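Local coordinates for protein racemase, putative (Roseobacter denitrificans, PDB 3TCS) that binds magnesium and D-alanine in a TIM-barrel pocket and, as a member of the mandelate racemase/muconate lactonizing enzyme family, may act as a hydro-lyase, at residues 216-221 with 228-233. Sequence-based numbering, arbitrary orientation.
Sequences IEVGHM and CHFEEP. With MG (magnesium ion), chain J; DAL (D-alanine), chain L.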
loop_
_atom_site.group_PDB
_atom_site.type_symbol
_atom_site.label_atom_id
_atom_site.label_comp_id
_atom_site.label_asym_id
_atom_site.label_seq_id
_atom_site.Cartn_x
_atom_site.Cartn_y
_atom_site.Cartn_z
ATOM N N ILE B 216 -16.301 -22.518 6.533
ATOM C CA ILE B 216 -17.682 -22.970 6.419
ATOM C C ILE B 216 -18.025 -23.908 7.578
ATOM O O ILE B 216 -19.146 -23.883 8.094
ATOM C CB ILE B 216 -17.924 -23.654 5.054
ATOM C CG1 ILE B 216 -17.800 -22.608 3.937
ATOM C CG2 ILE B 216 -19.310 -24.299 5.029
ATOM C CD1 ILE B 216 -17.771 -23.182 2.524
ATOM N N GLU B 217 -17.060 -24.725 7.998
ATOM C CA GLU B 217 -17.281 -25.628 9.129
ATOM C C GLU B 217 -17.488 -24.771 10.374
ATOM O O GLU B 217 -18.383 -25.023 11.179
ATOM C CB GLU B 217 -16.073 -26.538 9.372
ATOM C CG GLU B 217 -15.686 -27.451 8.226
ATOM C CD GLU B 217 -14.639 -28.480 8.640
ATOM O OE1 GLU B 217 -13.654 -28.101 9.314
ATOM O OE2 GLU B 217 -14.802 -29.667 8.290
ATOM N N VAL B 218 -16.643 -23.760 10.544
ATOM C CA VAL B 218 -16.777 -22.882 11.697
ATOM C C VAL B 218 -18.098 -22.121 11.589
ATOM O O VAL B 218 -18.775 -21.906 12.590
ATOM C CB VAL B 218 -15.597 -21.887 11.787
ATOM C CG1 VAL B 218 -15.827 -20.893 12.923
ATOM C CG2 VAL B 218 -14.303 -22.651 12.026
ATOM N N GLY B 219 -18.466 -21.739 10.367
ATOM C CA GLY B 219 -19.710 -21.018 10.152
ATOM C C GLY B 219 -20.914 -21.803 10.643
ATOM O O GLY B 219 -21.853 -21.245 11.212
ATOM N N HIS B 220 -20.891 -23.110 10.421
ATOM C CA HIS B 220 -21.986 -23.966 10.861
ATOM C C HIS B 220 -22.088 -23.979 12.386
ATOM O O HIS B 220 -23.184 -23.993 12.939
ATOM C CB HIS B 220 -21.785 -25.378 10.308
ATOM C CG HIS B 220 -21.994 -25.469 8.828
ATOM N ND1 HIS B 220 -21.491 -26.498 8.061
ATOM C CD2 HIS B 220 -22.664 -24.659 7.973
ATOM C CE1 HIS B 220 -21.841 -26.317 6.800
ATOM N NE2 HIS B 220 -22.554 -25.208 6.719
ATOM N N MET B 221 -20.946 -23.959 13.066
ATOM C CA MET B 221 -20.958 -23.940 14.525
ATOM C C MET B 221 -21.555 -22.625 15.010
ATOM O O MET B 221 -22.316 -22.597 15.974
ATOM C CB MET B 221 -19.544 -24.080 15.089
ATOM C CG MET B 221 -18.836 -25.361 14.701
ATOM S SD MET B 221 -17.321 -25.569 15.662
ATOM C CE MET B 221 -16.182 -24.562 14.746
ATOM N N CYS B 228 -24.571 -13.923 14.883
ATOM C CA CYS B 228 -25.124 -13.203 13.738
ATOM C C CYS B 228 -24.092 -12.460 12.902
ATOM O O CYS B 228 -24.456 -11.753 11.966
ATOM C CB CYS B 228 -26.157 -12.192 14.228
ATOM S SG CYS B 228 -25.443 -10.896 15.281
ATOM N N HIS B 229 -22.812 -12.652 13.201
ATOM C CA HIS B 229 -21.767 -11.907 12.506
ATOM C C HIS B 229 -20.461 -12.715 12.471
ATOM O O HIS B 229 -19.903 -13.034 13.511
ATOM C CB HIS B 229 -21.629 -10.583 13.278
ATOM C CG HIS B 229 -20.554 -9.665 12.793
ATOM N ND1 HIS B 229 -20.823 -8.380 12.374
ATOM C CD2 HIS B 229 -19.205 -9.777 12.815
ATOM C CE1 HIS B 229 -19.689 -7.738 12.169
ATOM N NE2 HIS B 229 -18.690 -8.561 12.431
ATOM N N PHE B 230 -20.005 -13.061 11.267
ATOM C CA PHE B 230 -18.778 -13.840 11.067
ATOM C C PHE B 230 -17.808 -12.962 10.276
ATOM O O PHE B 230 -17.910 -12.836 9.049
ATOM C CB PHE B 230 -19.110 -15.128 10.297
ATOM C CG PHE B 230 -17.976 -16.125 10.225
ATOM C CD1 PHE B 230 -16.810 -15.948 10.964
ATOM C CD2 PHE B 230 -18.097 -17.260 9.430
ATOM C CE1 PHE B 230 -15.779 -16.892 10.911
ATOM C CE2 PHE B 230 -17.079 -18.210 9.369
ATOM C CZ PHE B 230 -15.918 -18.028 10.110
ATOM N N GLU B 231 -16.855 -12.368 10.987
ATOM C CA GLU B 231 -15.911 -11.445 10.372
ATOM C C GLU B 231 -14.586 -12.001 9.864
ATOM O O GLU B 231 -13.927 -12.800 10.537
ATOM C CB GLU B 231 -15.630 -10.303 11.354
ATOM C CG GLU B 231 -14.883 -9.118 10.761
ATOM C CD GLU B 231 -14.890 -7.918 11.699
ATOM O OE1 GLU B 231 -15.863 -7.784 12.470
ATOM O OE2 GLU B 231 -13.945 -7.104 11.651
ATOM N N GLU B 232 -14.215 -11.545 8.668
ATOM C CA GLU B 232 -12.960 -11.906 8.009
ATOM C C GLU B 232 -12.600 -13.382 8.158
ATOM O O GLU B 232 -11.561 -13.734 8.725
ATOM C CB GLU B 232 -11.839 -11.027 8.568
ATOM C CG GLU B 232 -10.642 -10.875 7.652
ATOM C CD GLU B 232 -9.643 -9.863 8.188
ATOM O OE1 GLU B 232 -10.054 -8.713 8.442
ATOM O OE2 GLU B 232 -8.455 -10.215 8.354
ATOM N N PRO B 233 -13.457 -14.271 7.639
ATOM C CA PRO B 233 -13.196 -15.707 7.738
ATOM C C PRO B 233 -11.927 -16.167 7.025
ATOM O O PRO B 233 -11.208 -17.028 7.532
ATOM C CB PRO B 233 -14.453 -16.329 7.134
ATOM C CG PRO B 233 -14.892 -15.302 6.133
ATOM C CD PRO B 233 -14.700 -14.010 6.895
HETATM MG MG MG J . -12.040 -7.359 12.257
HETATM N N DAL L . -12.583 -5.815 13.967
HETATM C CA DAL L . -11.509 -6.291 14.857
HETATM C CB DAL L . -11.183 -5.240 15.910
HETATM C C DAL L . -10.283 -6.575 14.058
HETATM O O DAL L . -10.312 -7.386 13.188
HETATM O O HOH W 1 -11.117 -8.774 11.009
#
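Glu231 OE1 receives His229 NE2 in a nearly straight hydrogen bond of 2.9 Å, and the same oxygen makes a salt bridge with Lys167. The histidine donates within its own ring plane to the anti side of the carboxylate, 20° out of the carboxylate plane. With OE1 so held and Glu231 OE2 bonded to the magnesium ion at 2.0 Å, the carboxylate is probably restrained in its rotation. D-alanine chelates this metal through its N and O atoms, Asp205 and Glu257 are further ligands, and a bound water, its oxygen 2.8 Å from Glu232 OE1 in a hydrogen bond, completes the set.

On the helix side of the strand no hydrogen bond crosses the contact, which rests on van der Waals packing of the Phe230 ring against Val218 and the backbone of Gly219. With CG anti to the backbone N (chi1 -170°), the ring reaches the helix, where Phe230 CE2 lies 3.9 Å from Gly219 N and CZ meets Val218 CG1 at 4.0 Å. The valine and phenylalanine side chains cross at about a right angle, and the lack of a side chain at Gly219 lets the ring approach the helix backbone. Pro233 CB covers one face of the Phe230 ring near its rim, 3.7 Å above the plane. Without the ring, as with an alanine here, Val218 and Gly219 would probably face a gap and Pro233 would lose its ring partner.

Helix 212-224 thus packs on strand 229-231 to close a beta-alpha-beta unit of the barrel, the strand running parallel between strands 201-205 and 252-255, with Ile204 and Leu249 also packing against Phe230.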